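Local structure of GCN5-related N-acetyltransferase (Sphaerobacter thermophilus, 3TT2) at residues A[28-33]-A[72-77]; A[128-133]-A[310-315]; A[154-159]-A[283-288]; A[168-173]-A[261-266]. The protein probably acts as an acyltransferase of the GCN5-related N-acetyltransferase family, transferring acetyl or similar acyl groups. All blocks are in the same frame, centred on the assembly; numbering follows the deposited sequence.

Contact 1 (A[28-33]-A[72-77]); sequences RLIAAC and AAYADV
Leu29 of helix 23-36 rests on the backbone of Ala72, Ala73 and Tyr74 in strand 71-80. The helix crosses the strand at -100°, with the short axes 9.0 Å apart at their closest. CB of Leu29 points at the strand. CG stands anti to the backbone N (chi1 157°), which carries both methyls on toward the chain of the strand. At the fork, CD1 comes 3.8 Å from Ala72 O. CD2 lies 3.6 Å from Tyr74 N and also meets CB of Tyr74 at 3.7 Å. Ile30 adds a looser touch, its CD1 being 4.5 Å from CD1 of Tyr74. The Tyr74 hydroxyl reaches Asp76 OD2 on its anti side at 3.1 Å, tilted out of the carboxylate plane, and also bonds Trp52 NE1, so the polar end of the ring is held at two points. Ala72 and Ala73 both face Val64, which makes a classic beta bulge here. Ala73 packs on Leu104 of helix 100-115, so the strand lies between two helices, as expected of an acetyltransferase sheet with helices on both faces. Between the two segments the contact is apolar packing without hydrogen bonds, so its hold rests mainly on the burial and fit of Leu29.

Contact 2 (A[128-133]-A[310-315]); sequences QHYIRA and YVLHRK
Residues Gln128 to Arg132 run antiparallel to Tyr310 to Arg314, with strand axes at 152° and two-way backbone bonds at the hydrogen-bonded pairs His129-His313 and Ile131-Val311. Gln128 and Arg314 lie side by side on one face. Arg314 grips Gln128 OE1 side-on, with NE at 3.0 Å and NH2 at 3.1 Å from that one oxygen. The amide and guanidinium planes are only 16° apart. The bend of the arginine at chi3 (-66°) lets the edge of its guanidinium face the amide. Gln128 NE2 bonds Ser86, so an alanine here would probably leave the Arg314 edge and the Ser86 hydroxyl without their amide partner. On the same face CD1 of Leu312 sits over the Tyr130 ring, 4.2 Å from its centroid. Strand 305-316 comes late in the chain but fills the place between strands 125-132 and 148-159. This is consistent with a strand exchanged between two acetyltransferase halves. On the other face Ile131 crosses His313 at about a right angle, its CG1 3.8 Å from ND1. That ND1 donates to Val311 O from the side of the carbonyl plane opposite Ile131 N. At the end of the pairing, CD of Arg132 lies over the Tyr310 ring, 3.7 Å from its centroid. Its guanidinium stands farther above that ring, at most weakly attracted, and forms a salt bridge with Asp39.

Contact 3 (A[154-159]-A[283-288]); sequences WVMAIT and VELSVD
Trp154 and Val287 form the first hydrogen-bonded pair of an antiparallel ladder, with N to O distances of 2.7 Å in both directions. Two more such pairs follow, Met156 with Leu285 and Ile158 with Val283. The bond from Trp154 N to Val287 O is almost straight, at 178°. Val287 O also lies at the edge of the indole, in its plane, 3.7 Å from Trp154 CD1. The side chains of these three pairs share one face. CG1 of Val287 touches CB of Trp154 at 4.0 Å. CD1 of Leu285 meets CB and CG of Met156, a selenomethionine, before that chain bends away at chi2 and chi3. Ile158 and Val283 lie side by side, CG2 of the isoleucine 3.8 Å from CB of the valine. The isoleucine CG1 stands anti to the backbone N (chi1 -170°), which leaves CG2 as the branch that faces the partner strand. The opposite face is lighter. Here CB of Ala157 packs on CG of Glu284 at 4.0 Å.

A second shell backs both faces. Phe272 of helix 263-278 touches Ile158 and Val283, and Leu268 touches Leu285. On the other face Glu284 forms a salt bridge with Lys307 of strand 305-316. That strand flanks 154-159, while 246-254 flanks 283-288. The pairing therefore joins a strand of the first acetyltransferase region to one of the second, consistent with a tandem GNAT protein whose two halves exchange strands.

Contact 4 (A[168-173]-A[261-266]); sequences EWPEGI and RGIALA. With SO4 (sulfate ion), chain B.
The methyl of Ala266 sits almost squarely over the six-membered ring of Trp169, its CB 3.7 Å from the ring centroid and 11° off the normal. This CH-pi contact lays the flat indole on the first turn of helix 263-278. Trp169 NE1 is bonded to Glu270 one turn further on, which helps fix the turn of the ring. A serine in place of Trp169 would probably uncover the Ala266 methyl and leave Glu270 without its indole donor. Pro170 comes next, crossing Ile263 at about a right angle, CG to CG1 at 3.7 Å. Its CB and CG also lie against the carbonyl of Arg261. Ile173 reaches Ile263 more loosely, CG1 to CD1 at 4.3 Å. Between them Pro170 to Ile173 make a type II turn, with Gly172 at positive phi. One water joins the backbones, donating to Glu168 O at 3.0 Å and to Gly262 O at 2.7 Å. Beyond the loop, Ala264 N makes a weak bond of 3.3 Å to O1 of a sulfate, probably a crystallisation ion, which Gly260 N also binds. Gly262 is the N-cap. This glycine-rich turn at a helix start resembles the GNAT loop that in relatives holds the pyrophosphate of acetyl-CoA, and probably plays that part here.

Contacts 2 and 3 are strand pairings, joined by packing of Tyr310 on Val155, since strands 305-316 and 148-159 are neighbours. They share the central junction and are held mainly by backbone hydrogen bonds. Contact 2 adds an amide-guanidinium pair; contact 3 is mostly apolar on its helix-covered face. Contacts 1 and 4 lie on opposite sides of the chain's centre, about 43 Å apart between centres. Both set a helix against other parts by apolar packing. Contact 1 is buried and packs against a strand. Contact 4 is nearer the surface, meets a loop, and takes in a water. Helix 263-278, which starts in contact 4, also backs contact 3.

Contact 1 (A[28-33]-A[72-77])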
loop_
_atom_site.group_PDB
_atom_site.type_symbol
_atom_site.label_atom_id
_atom_site.label_comp_id
_atom_site.label_asym_id
_atom_site.label_seq_id
_atom_site.Cartn_x
_atom_site.Cartn_y
_atom_site.Cartn_z
ATOM N N ARG A 28 11.652 16.534 0.158
ATOM C CA ARG A 28 12.855 16.599 -0.653
ATOM C C ARG A 28 13.794 15.432 -0.399
ATOM O O ARG A 28 14.500 14.984 -1.299
ATOM C CB ARG A 28 13.583 17.913 -0.399
ATOM C CG ARG A 28 12.711 19.135 -0.639
ATOM C CD ARG A 28 13.529 20.409 -0.604
ATOM N NE ARG A 28 14.072 20.690 0.720
ATOM C CZ ARG A 28 13.578 21.605 1.547
ATOM N NH1 ARG A 28 12.529 22.336 1.181
ATOM N NH2 ARG A 28 14.138 21.795 2.735
ATOM N N LEU A 29 13.815 14.946 0.831
ATOM C CA LEU A 29 14.625 13.782 1.143
ATOM C C LEU A 29 14.110 12.563 0.375
ATOM O O LEU A 29 14.889 11.799 -0.193
ATOM C CB LEU A 29 14.627 13.521 2.648
ATOM C CG LEU A 29 14.945 12.102 3.122
ATOM C CD1 LEU A 29 16.312 11.642 2.658
ATOM C CD2 LEU A 29 14.859 12.039 4.634
ATOM N N ILE A 30 12.793 12.388 0.362
ATOM C CA ILE A 30 12.173 11.294 -0.381
ATOM C C ILE A 30 12.435 11.472 -1.863
ATOM O O ILE A 30 12.670 10.506 -2.589
ATOM C CB ILE A 30 10.644 11.284 -0.215
ATOM C CG1 ILE A 30 10.242 11.445 1.251
ATOM C CG2 ILE A 30 10.061 10.019 -0.808
ATOM C CD1 ILE A 30 10.855 10.437 2.151
ATOM N N ALA A 31 12.369 12.721 -2.310
ATOM C CA ALA A 31 12.568 13.028 -3.712
ATOM C C ALA A 31 13.981 12.648 -4.133
ATOM O O ALA A 31 14.181 12.018 -5.171
ATOM C CB ALA A 31 12.301 14.489 -3.965
ATOM N N ALA A 32 14.958 13.018 -3.312
ATOM C CA ALA A 32 16.351 12.683 -3.588
ATOM C C ALA A 32 16.541 11.171 -3.621
ATOM O O ALA A 32 17.307 10.653 -4.437
ATOM C CB ALA A 32 17.276 13.323 -2.557
ATOM N N CYS A 33 15.827 10.473 -2.739
ATOM C CA CYS A 33 15.853 9.006 -2.686
ATOM C C CYS A 33 15.158 8.341 -3.878
ATOM O O CYS A 33 15.702 7.404 -4.471
ATOM C CB CYS A 33 15.227 8.490 -1.388
ATOM S SG CYS A 33 16.291 8.617 0.050
ATOM N N ALA A 72 18.682 14.188 6.922
ATOM C CA ALA A 72 19.612 13.172 6.454
ATOM C C ALA A 72 18.882 11.876 6.167
ATOM O O ALA A 72 19.150 11.201 5.180
ATOM C CB ALA A 72 20.713 12.955 7.473
ATOM N N ALA A 73 17.963 11.524 7.058
ATOM C CA ALA A 73 17.185 10.302 6.913
ATOM C C ALA A 73 15.857 10.414 7.654
ATOM O O ALA A 73 15.708 11.229 8.566
ATOM C CB ALA A 73 17.985 9.094 7.405
ATOM N N TYR A 74 14.889 9.609 7.233
ATOM C CA TYR A 74 13.582 9.601 7.864
ATOM C C TYR A 74 12.907 8.251 7.727
ATOM O O TYR A 74 13.020 7.604 6.686
ATOM C CB TYR A 74 12.706 10.688 7.255
ATOM C CG TYR A 74 11.219 10.524 7.478
ATOM C CD1 TYR A 74 10.432 9.856 6.554
ATOM C CD2 TYR A 74 10.595 11.071 8.599
ATOM C CE1 TYR A 74 9.065 9.723 6.744
ATOM C CE2 TYR A 74 9.224 10.946 8.797
ATOM C CZ TYR A 74 8.460 10.269 7.867
ATOM O OH TYR A 74 7.094 10.140 8.046
ATOM N N ALA A 75 12.175 7.856 8.765
ATOM C CA ALA A 75 11.323 6.672 8.699
ATOM C C ALA A 75 10.019 6.829 9.491
ATOM O O ALA A 75 9.961 7.544 10.495
ATOM C CB ALA A 75 12.084 5.449 9.155
ATOM N N ASP A 76 8.967 6.177 9.009
ATOM C CA ASP A 76 7.706 6.070 9.749
ATOM C C ASP A 76 7.226 4.605 9.782
ATOM O O ASP A 76 7.679 3.803 8.975
ATOM C CB ASP A 76 6.636 7.024 9.187
ATOM C CG ASP A 76 6.198 6.681 7.747
ATOM O OD1 ASP A 76 6.385 5.535 7.276
ATOM O OD2 ASP A 76 5.629 7.579 7.080
ATOM N N VAL A 77 6.330 4.252 10.703
ATOM C CA VAL A 77 5.922 2.853 10.854
ATOM C C VAL A 77 4.428 2.666 10.738
ATOM O O VAL A 77 3.654 3.494 11.218
ATOM C CB VAL A 77 6.346 2.244 12.218
ATOM C CG1 VAL A 77 7.861 2.143 12.343
ATOM C CG2 VAL A 77 5.771 3.040 13.369
#

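Contact 2 (A[128-133]-A[310-315])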
loop_
_atom_site.group_PDB
_atom_site.type_symbol
_atom_site.label_atom_id
_atom_site.label_comp_id
_atom_site.label_asym_id
_atom_site.label_seq_id
_atom_site.Cartn_x
_atom_site.Cartn_y
_atom_site.Cartn_z
ATOM N N GLN A 128 8.815 -5.653 8.807
ATOM C CA GLN A 128 8.961 -5.772 7.375
ATOM C C GLN A 128 9.165 -4.442 6.655
ATOM O O GLN A 128 8.666 -3.392 7.083
ATOM C CB GLN A 128 7.773 -6.516 6.791
ATOM C CG GLN A 128 6.477 -5.755 6.829
ATOM C CD GLN A 128 5.317 -6.610 6.383
ATOM O OE1 GLN A 128 5.371 -7.835 6.481
ATOM N NE2 GLN A 128 4.265 -5.977 5.883
ATOM N N HIS A 129 9.914 -4.515 5.555
ATOM C CA HIS A 129 10.253 -3.371 4.726
ATOM C C HIS A 129 9.825 -3.648 3.298
ATOM O O HIS A 129 9.918 -4.779 2.827
ATOM C CB HIS A 129 11.760 -3.163 4.713
ATOM C CG HIS A 129 12.308 -2.565 5.969
ATOM N ND1 HIS A 129 12.700 -1.246 6.052
ATOM C CD2 HIS A 129 12.560 -3.109 7.184
ATOM C CE1 HIS A 129 13.159 -1.002 7.269
ATOM N NE2 HIS A 129 13.085 -2.117 7.974
ATOM N N TYR A 130 9.366 -2.620 2.598
ATOM C CA TYR A 130 9.118 -2.774 1.178
ATOM C C TYR A 130 10.226 -2.076 0.417
ATOM O O TYR A 130 10.328 -0.853 0.435
ATOM C CB TYR A 130 7.787 -2.170 0.795
ATOM C CG TYR A 130 6.605 -2.737 1.523
ATOM C CD1 TYR A 130 5.793 -3.689 0.924
ATOM C CD2 TYR A 130 6.276 -2.300 2.792
ATOM C CE1 TYR A 130 4.687 -4.215 1.577
ATOM C CE2 TYR A 130 5.164 -2.818 3.458
ATOM C CZ TYR A 130 4.376 -3.778 2.839
ATOM O OH TYR A 130 3.277 -4.299 3.483
ATOM N N ILE A 131 11.048 -2.864 -0.263
ATOM C CA ILE A 131 12.207 -2.335 -0.947
ATOM C C ILE A 131 11.964 -2.246 -2.454
ATOM O O ILE A 131 11.462 -3.188 -3.054
ATOM C CB ILE A 131 13.446 -3.210 -0.665
ATOM C CG1 ILE A 131 13.619 -3.407 0.840
ATOM C CG2 ILE A 131 14.700 -2.573 -1.234
ATOM C CD1 ILE A 131 13.589 -2.111 1.611
ATOM N N ARG A 132 12.302 -1.108 -3.059
ATOM C CA ARG A 132 12.346 -1.024 -4.510
ATOM C C ARG A 132 13.251 -2.117 -5.063
ATOM O O ARG A 132 14.393 -2.256 -4.625
ATOM C CB ARG A 132 12.872 0.337 -4.955
ATOM C CG ARG A 132 11.854 1.453 -4.888
ATOM C CD ARG A 132 10.666 1.173 -5.795
ATOM N NE ARG A 132 11.073 0.640 -7.085
ATOM C CZ ARG A 132 11.358 1.403 -8.128
ATOM N NH1 ARG A 132 11.724 0.860 -9.280
ATOM N NH2 ARG A 132 11.270 2.716 -8.009
ATOM N N ALA A 133 12.744 -2.884 -6.026
ATOM C CA ALA A 133 13.525 -3.967 -6.628
ATOM C C ALA A 133 14.831 -3.444 -7.209
ATOM O O ALA A 133 15.843 -4.154 -7.236
ATOM C CB ALA A 133 12.717 -4.695 -7.704
ATOM N N TYR A 310 8.122 -3.717 -5.900
ATOM C CA TYR A 310 8.787 -3.774 -4.616
ATOM C C TYR A 310 8.957 -5.228 -4.208
ATOM O O TYR A 310 8.152 -6.083 -4.582
ATOM C CB TYR A 310 7.996 -3.027 -3.540
ATOM C CG TYR A 310 7.888 -1.536 -3.720
ATOM C CD1 TYR A 310 8.716 -0.663 -3.024
ATOM C CD2 TYR A 310 6.942 -0.994 -4.559
ATOM C CE1 TYR A 310 8.603 0.713 -3.172
ATOM C CE2 TYR A 310 6.829 0.369 -4.722
ATOM C CZ TYR A 310 7.657 1.218 -4.029
ATOM O OH TYR A 310 7.518 2.578 -4.202
ATOM N N VAL A 311 10.019 -5.505 -3.465
ATOM C CA VAL A 311 10.200 -6.808 -2.856
ATOM C C VAL A 311 9.994 -6.643 -1.365
ATOM O O VAL A 311 10.684 -5.856 -0.713
ATOM C CB VAL A 311 11.595 -7.381 -3.096
ATOM C CG1 VAL A 311 11.722 -8.762 -2.429
ATOM C CG2 VAL A 311 11.861 -7.484 -4.566
ATOM N N LEU A 312 9.036 -7.384 -0.824
ATOM C CA LEU A 312 8.768 -7.295 0.588
ATOM C C LEU A 312 9.799 -8.107 1.379
ATOM O O LEU A 312 9.939 -9.321 1.211
ATOM C CB LEU A 312 7.346 -7.756 0.873
ATOM C CG LEU A 312 6.910 -7.949 2.325
ATOM C CD1 LEU A 312 7.373 -6.809 3.189
ATOM C CD2 LEU A 312 5.411 -8.030 2.369
ATOM N N HIS A 313 10.515 -7.414 2.253
ATOM C CA HIS A 313 11.488 -8.056 3.119
ATOM C C HIS A 313 10.981 -8.156 4.552
ATOM O O HIS A 313 10.497 -7.174 5.114
ATOM C CB HIS A 313 12.825 -7.335 3.038
ATOM C CG HIS A 313 13.606 -7.692 1.813
ATOM N ND1 HIS A 313 13.313 -7.177 0.568
ATOM C CD2 HIS A 313 14.645 -8.542 1.634
ATOM C CE1 HIS A 313 14.152 -7.679 -0.319
ATOM N NE2 HIS A 313 14.966 -8.517 0.300
ATOM N N ARG A 314 11.079 -9.356 5.124
ATOM C CA ARG A 314 10.551 -9.618 6.456
ATOM C C ARG A 314 11.552 -10.313 7.375
ATOM O O ARG A 314 12.294 -11.190 6.944
ATOM C CB ARG A 314 9.301 -10.477 6.349
ATOM C CG ARG A 314 8.567 -10.629 7.648
ATOM C CD ARG A 314 7.284 -11.381 7.436
ATOM N NE ARG A 314 6.317 -10.644 6.619
ATOM C CZ ARG A 314 5.385 -11.242 5.883
ATOM N NH1 ARG A 314 5.338 -12.573 5.869
ATOM N NH2 ARG A 314 4.514 -10.533 5.158
ATOM N N LYS A 315 11.559 -9.923 8.644
ATOM C CA LYS A 315 12.403 -10.573 9.643
ATOM C C LYS A 315 11.568 -10.925 10.865
ATOM O O LYS A 315 10.679 -10.168 11.243
ATOM C CB LYS A 315 13.541 -9.643 10.054
ATOM C CG LYS A 315 14.541 -10.242 11.021
ATOM C CD LYS A 315 15.374 -9.136 11.619
ATOM C CE LYS A 315 16.566 -9.666 12.380
ATOM N NZ LYS A 315 17.451 -8.536 12.802
#

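Contact 3 (A[154-159]-A[283-288])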
loop_
_atom_site.group_PDB
_atom_site.type_symbol
_atom_site.label_atom_id
_atom_site.label_comp_id
_atom_site.label_asym_id
_atom_site.label_seq_id
_atom_site.Cartn_x
_atom_site.Cartn_y
_atom_site.Cartn_z
ATOM N N TRP A 154 3.596 -5.438 -6.947
ATOM C CA TRP A 154 3.635 -4.662 -8.164
ATOM C C TRP A 154 2.670 -3.495 -8.099
ATOM O O TRP A 154 1.485 -3.668 -7.792
ATOM C CB TRP A 154 3.273 -5.534 -9.347
ATOM C CG TRP A 154 4.144 -6.717 -9.540
ATOM C CD1 TRP A 154 4.003 -7.932 -8.957
ATOM C CD2 TRP A 154 5.280 -6.815 -10.404
ATOM N NE1 TRP A 154 4.977 -8.787 -9.398
ATOM C CE2 TRP A 154 5.778 -8.129 -10.288
ATOM C CE3 TRP A 154 5.928 -5.918 -11.261
ATOM C CZ2 TRP A 154 6.890 -8.573 -10.990
ATOM C CZ3 TRP A 154 7.034 -6.362 -11.960
ATOM C CH2 TRP A 154 7.504 -7.678 -11.821
ATOM N N VAL A 155 3.180 -2.307 -8.394
ATOM C CA VAL A 155 2.323 -1.145 -8.559
ATOM C C VAL A 155 1.988 -0.939 -10.036
ATOM O O VAL A 155 2.863 -0.601 -10.835
ATOM C CB VAL A 155 2.991 0.111 -8.026
ATOM C CG1 VAL A 155 1.992 1.223 -7.969
ATOM C CG2 VAL A 155 3.556 -0.164 -6.633
HETATM N N MSE A 156 0.717 -1.133 -10.384
HETATM C CA MSE A 156 0.249 -0.979 -11.760
HETATM C C MSE A 156 -0.263 0.435 -11.925
HETATM O O MSE A 156 -0.762 1.035 -10.981
HETATM C CB MSE A 156 -0.847 -1.995 -12.088
HETATM C CG MSE A 156 -0.450 -3.422 -11.794
HETATM SE SE MSE A 156 1.174 -4.113 -12.702
HETATM C CE MSE A 156 0.568 -4.143 -14.570
ATOM N N ALA A 157 -0.085 1.000 -13.103
ATOM C CA ALA A 157 -0.568 2.352 -13.341
ATOM C C ALA A 157 -1.248 2.415 -14.696
ATOM O O ALA A 157 -0.994 1.578 -15.569
ATOM C CB ALA A 157 0.562 3.292 -13.280
ATOM N N ILE A 158 -2.161 3.365 -14.853
ATOM C CA ILE A 158 -2.751 3.610 -16.172
ATOM C C ILE A 158 -3.119 5.081 -16.360
ATOM O O ILE A 158 -3.681 5.704 -15.464
ATOM C CB ILE A 158 -3.987 2.708 -16.447
ATOM C CG1 ILE A 158 -4.398 2.826 -17.914
ATOM C CG2 ILE A 158 -5.134 3.039 -15.498
ATOM C CD1 ILE A 158 -5.648 2.069 -18.298
ATOM N N THR A 159 -2.846 5.617 -17.545
ATOM C CA THR A 159 -3.055 7.026 -17.840
ATOM C C THR A 159 -4.205 7.091 -18.807
ATOM O O THR A 159 -4.115 6.499 -19.882
ATOM C CB THR A 159 -1.849 7.571 -18.559
ATOM O OG1 THR A 159 -0.782 7.738 -17.630
ATOM C CG2 THR A 159 -2.139 8.903 -19.173
ATOM N N VAL A 283 -4.797 6.436 -12.779
ATOM C CA VAL A 283 -5.225 5.429 -11.814
ATOM C C VAL A 283 -4.095 4.426 -11.543
ATOM O O VAL A 283 -3.331 4.039 -12.436
ATOM C CB VAL A 283 -6.465 4.679 -12.298
ATOM C CG1 VAL A 283 -6.955 3.735 -11.210
ATOM C CG2 VAL A 283 -7.557 5.676 -12.695
ATOM N N GLU A 284 -3.981 4.040 -10.286
ATOM C CA GLU A 284 -2.973 3.101 -9.875
ATOM C C GLU A 284 -3.624 2.086 -8.975
ATOM O O GLU A 284 -4.681 2.335 -8.400
ATOM C CB GLU A 284 -1.861 3.806 -9.101
ATOM C CG GLU A 284 -1.008 4.726 -9.946
ATOM C CD GLU A 284 -0.022 5.527 -9.129
ATOM O OE1 GLU A 284 -0.245 5.691 -7.909
ATOM O OE2 GLU A 284 0.972 6.002 -9.714
ATOM N N LEU A 285 -2.979 0.936 -8.865
ATOM C CA LEU A 285 -3.313 -0.039 -7.854
ATOM C C LEU A 285 -2.094 -0.895 -7.583
ATOM O O LEU A 285 -1.036 -0.730 -8.192
ATOM C CB LEU A 285 -4.503 -0.897 -8.278
ATOM C CG LEU A 285 -4.401 -1.720 -9.560
ATOM C CD1 LEU A 285 -3.661 -3.025 -9.335
ATOM C CD2 LEU A 285 -5.777 -2.000 -10.101
ATOM N N SER A 286 -2.270 -1.841 -6.681
ATOM C CA SER A 286 -1.153 -2.592 -6.179
ATOM C C SER A 286 -1.505 -4.083 -6.137
ATOM O O SER A 286 -2.602 -4.462 -5.722
ATOM C CB SER A 286 -0.816 -2.053 -4.795
ATOM O OG SER A 286 0.253 -2.761 -4.232
ATOM N N VAL A 287 -0.596 -4.938 -6.591
ATOM C CA VAL A 287 -0.867 -6.373 -6.531
ATOM C C VAL A 287 0.303 -7.224 -6.033
ATOM O O VAL A 287 1.430 -7.049 -6.467
ATOM C CB VAL A 287 -1.452 -6.931 -7.862
ATOM C CG1 VAL A 287 -0.386 -7.094 -8.910
ATOM C CG2 VAL A 287 -2.131 -8.260 -7.612
ATOM N N ASP A 288 0.005 -8.116 -5.086
ATOM C CA ASP A 288 0.933 -9.127 -4.583
ATOM C C ASP A 288 1.115 -10.271 -5.561
ATOM O O ASP A 288 0.161 -10.738 -6.181
ATOM C CB ASP A 288 0.408 -9.711 -3.282
ATOM C CG ASP A 288 0.251 -8.673 -2.224
ATOM O OD1 ASP A 288 -0.654 -7.818 -2.358
ATOM O OD2 ASP A 288 1.043 -8.702 -1.266
#

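Contact 4 (A[168-173]-A[261-266])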
loop_
_atom_site.group_PDB
_atom_site.type_symbol
_atom_site.label_atom_id
_atom_site.label_comp_id
_atom_site.label_asym_id
_atom_site.label_seq_id
_atom_site.Cartn_x
_atom_site.Cartn_y
_atom_site.Cartn_z
ATOM N N GLU A 168 -16.519 -6.049 -21.617
ATOM C CA GLU A 168 -17.321 -7.131 -22.150
ATOM C C GLU A 168 -17.742 -7.982 -20.960
ATOM O O GLU A 168 -16.947 -8.756 -20.410
ATOM C CB GLU A 168 -16.505 -7.976 -23.127
ATOM C CG GLU A 168 -16.124 -7.276 -24.429
ATOM C CD GLU A 168 -15.424 -8.212 -25.420
ATOM O OE1 GLU A 168 -15.327 -9.429 -25.131
ATOM O OE2 GLU A 168 -14.974 -7.729 -26.486
ATOM N N TRP A 169 -19.012 -7.878 -20.588
ATOM C CA TRP A 169 -19.496 -8.615 -19.431
ATOM C C TRP A 169 -19.956 -10.021 -19.804
ATOM O O TRP A 169 -20.695 -10.226 -20.770
ATOM C CB TRP A 169 -20.613 -7.861 -18.711
ATOM C CG TRP A 169 -20.157 -6.702 -17.966
ATOM C CD1 TRP A 169 -20.057 -5.459 -18.428
ATOM C CD2 TRP A 169 -19.739 -6.662 -16.590
ATOM N NE1 TRP A 169 -19.590 -4.609 -17.444
ATOM C CE2 TRP A 169 -19.385 -5.333 -16.304
ATOM C CE3 TRP A 169 -19.620 -7.618 -15.585
ATOM C CZ2 TRP A 169 -18.921 -4.932 -15.051
ATOM C CZ3 TRP A 169 -19.162 -7.221 -14.343
ATOM C CH2 TRP A 169 -18.825 -5.888 -14.084
ATOM N N PRO A 170 -19.520 -10.989 -19.013
ATOM C CA PRO A 170 -19.824 -12.409 -19.151
ATOM C C PRO A 170 -21.335 -12.597 -19.126
ATOM O O PRO A 170 -21.974 -11.809 -18.449
ATOM C CB PRO A 170 -19.214 -13.006 -17.882
ATOM C CG PRO A 170 -18.235 -12.012 -17.409
ATOM C CD PRO A 170 -18.803 -10.693 -17.763
ATOM N N GLU A 171 -21.894 -13.598 -19.810
ATOM C CA GLU A 171 -23.353 -13.762 -19.818
ATOM C C GLU A 171 -23.919 -13.887 -18.400
ATOM O O GLU A 171 -23.501 -14.763 -17.632
ATOM C CB GLU A 171 -23.759 -14.995 -20.634
ATOM C CG GLU A 171 -23.386 -14.906 -22.118
ATOM C CD GLU A 171 -23.750 -16.173 -22.932
ATOM O OE1 GLU A 171 -23.937 -17.271 -22.338
ATOM O OE2 GLU A 171 -23.839 -16.061 -24.183
ATOM N N GLY A 172 -24.878 -13.025 -18.063
ATOM C CA GLY A 172 -25.586 -13.134 -16.799
ATOM C C GLY A 172 -25.026 -12.331 -15.644
ATOM O O GLY A 172 -25.501 -12.445 -14.517
ATOM N N ILE A 173 -24.005 -11.526 -15.923
ATOM C CA ILE A 173 -23.389 -10.682 -14.927
ATOM C C ILE A 173 -23.355 -9.299 -15.525
ATOM O O ILE A 173 -23.143 -9.159 -16.735
ATOM C CB ILE A 173 -21.937 -11.071 -14.646
ATOM C CG1 ILE A 173 -21.799 -12.573 -14.404
ATOM C CG2 ILE A 173 -21.402 -10.263 -13.478
ATOM C CD1 ILE A 173 -22.427 -13.040 -13.134
ATOM N N ARG A 261 -14.447 -16.342 -15.542
ATOM C CA ARG A 261 -15.383 -15.742 -16.485
ATOM C C ARG A 261 -14.969 -14.390 -17.056
ATOM O O ARG A 261 -15.743 -13.762 -17.773
ATOM C CB ARG A 261 -16.773 -15.659 -15.884
ATOM C CG ARG A 261 -17.238 -16.966 -15.371
ATOM C CD ARG A 261 -18.638 -16.842 -14.810
ATOM N NE ARG A 261 -19.018 -18.069 -14.123
ATOM C CZ ARG A 261 -20.261 -18.406 -13.821
ATOM N NH1 ARG A 261 -20.500 -19.552 -13.193
ATOM N NH2 ARG A 261 -21.264 -17.605 -14.150
ATOM N N GLY A 262 -13.793 -13.907 -16.675
ATOM C CA GLY A 262 -13.316 -12.615 -17.140
ATOM C C GLY A 262 -14.024 -11.472 -16.441
ATOM O O GLY A 262 -14.084 -10.366 -16.970
ATOM N N ILE A 263 -14.556 -11.731 -15.250
ATOM C CA ILE A 263 -15.248 -10.711 -14.468
ATOM C C ILE A 263 -14.335 -9.579 -13.924
ATOM O O ILE A 263 -14.740 -8.421 -13.862
ATOM C CB ILE A 263 -16.038 -11.363 -13.313
ATOM C CG1 ILE A 263 -17.248 -12.124 -13.853
ATOM C CG2 ILE A 263 -16.497 -10.325 -12.296
ATOM C CD1 ILE A 263 -17.784 -13.141 -12.868
ATOM N N ALA A 264 -13.114 -9.915 -13.528
ATOM C CA ALA A 264 -12.194 -8.917 -13.001
ATOM C C ALA A 264 -11.829 -7.913 -14.098
ATOM O O ALA A 264 -11.845 -6.711 -13.870
ATOM C CB ALA A 264 -10.961 -9.584 -12.459
ATOM N N LEU A 265 -11.528 -8.409 -15.294
ATOM C CA LEU A 265 -11.274 -7.536 -16.438
ATOM C C LEU A 265 -12.442 -6.599 -16.769
ATOM O O LEU A 265 -12.233 -5.422 -17.021
ATOM C CB LEU A 265 -10.910 -8.342 -17.670
ATOM C CG LEU A 265 -10.442 -7.486 -18.833
ATOM C CD1 LEU A 265 -9.260 -6.701 -18.368
ATOM C CD2 LEU A 265 -10.056 -8.351 -20.025
ATOM N N ALA A 266 -13.665 -7.112 -16.766
ATOM C CA ALA A 266 -14.832 -6.261 -16.945
ATOM C C ALA A 266 -14.917 -5.244 -15.833
ATOM O O ALA A 266 -15.205 -4.072 -16.096
ATOM C CB ALA A 266 -16.099 -7.080 -16.984
HETATM S S SO4 B . -11.130 -13.753 -12.657
HETATM O O1 SO4 B . -12.380 -13.148 -13.093
HETATM O O2 SO4 B . -10.070 -13.501 -13.597
HETATM O O3 SO4 B . -10.751 -13.258 -11.334
HETATM O O4 SO4 B . -11.281 -15.202 -12.629
HETATM O O HOH W 1 -14.248 -9.677 -19.615
#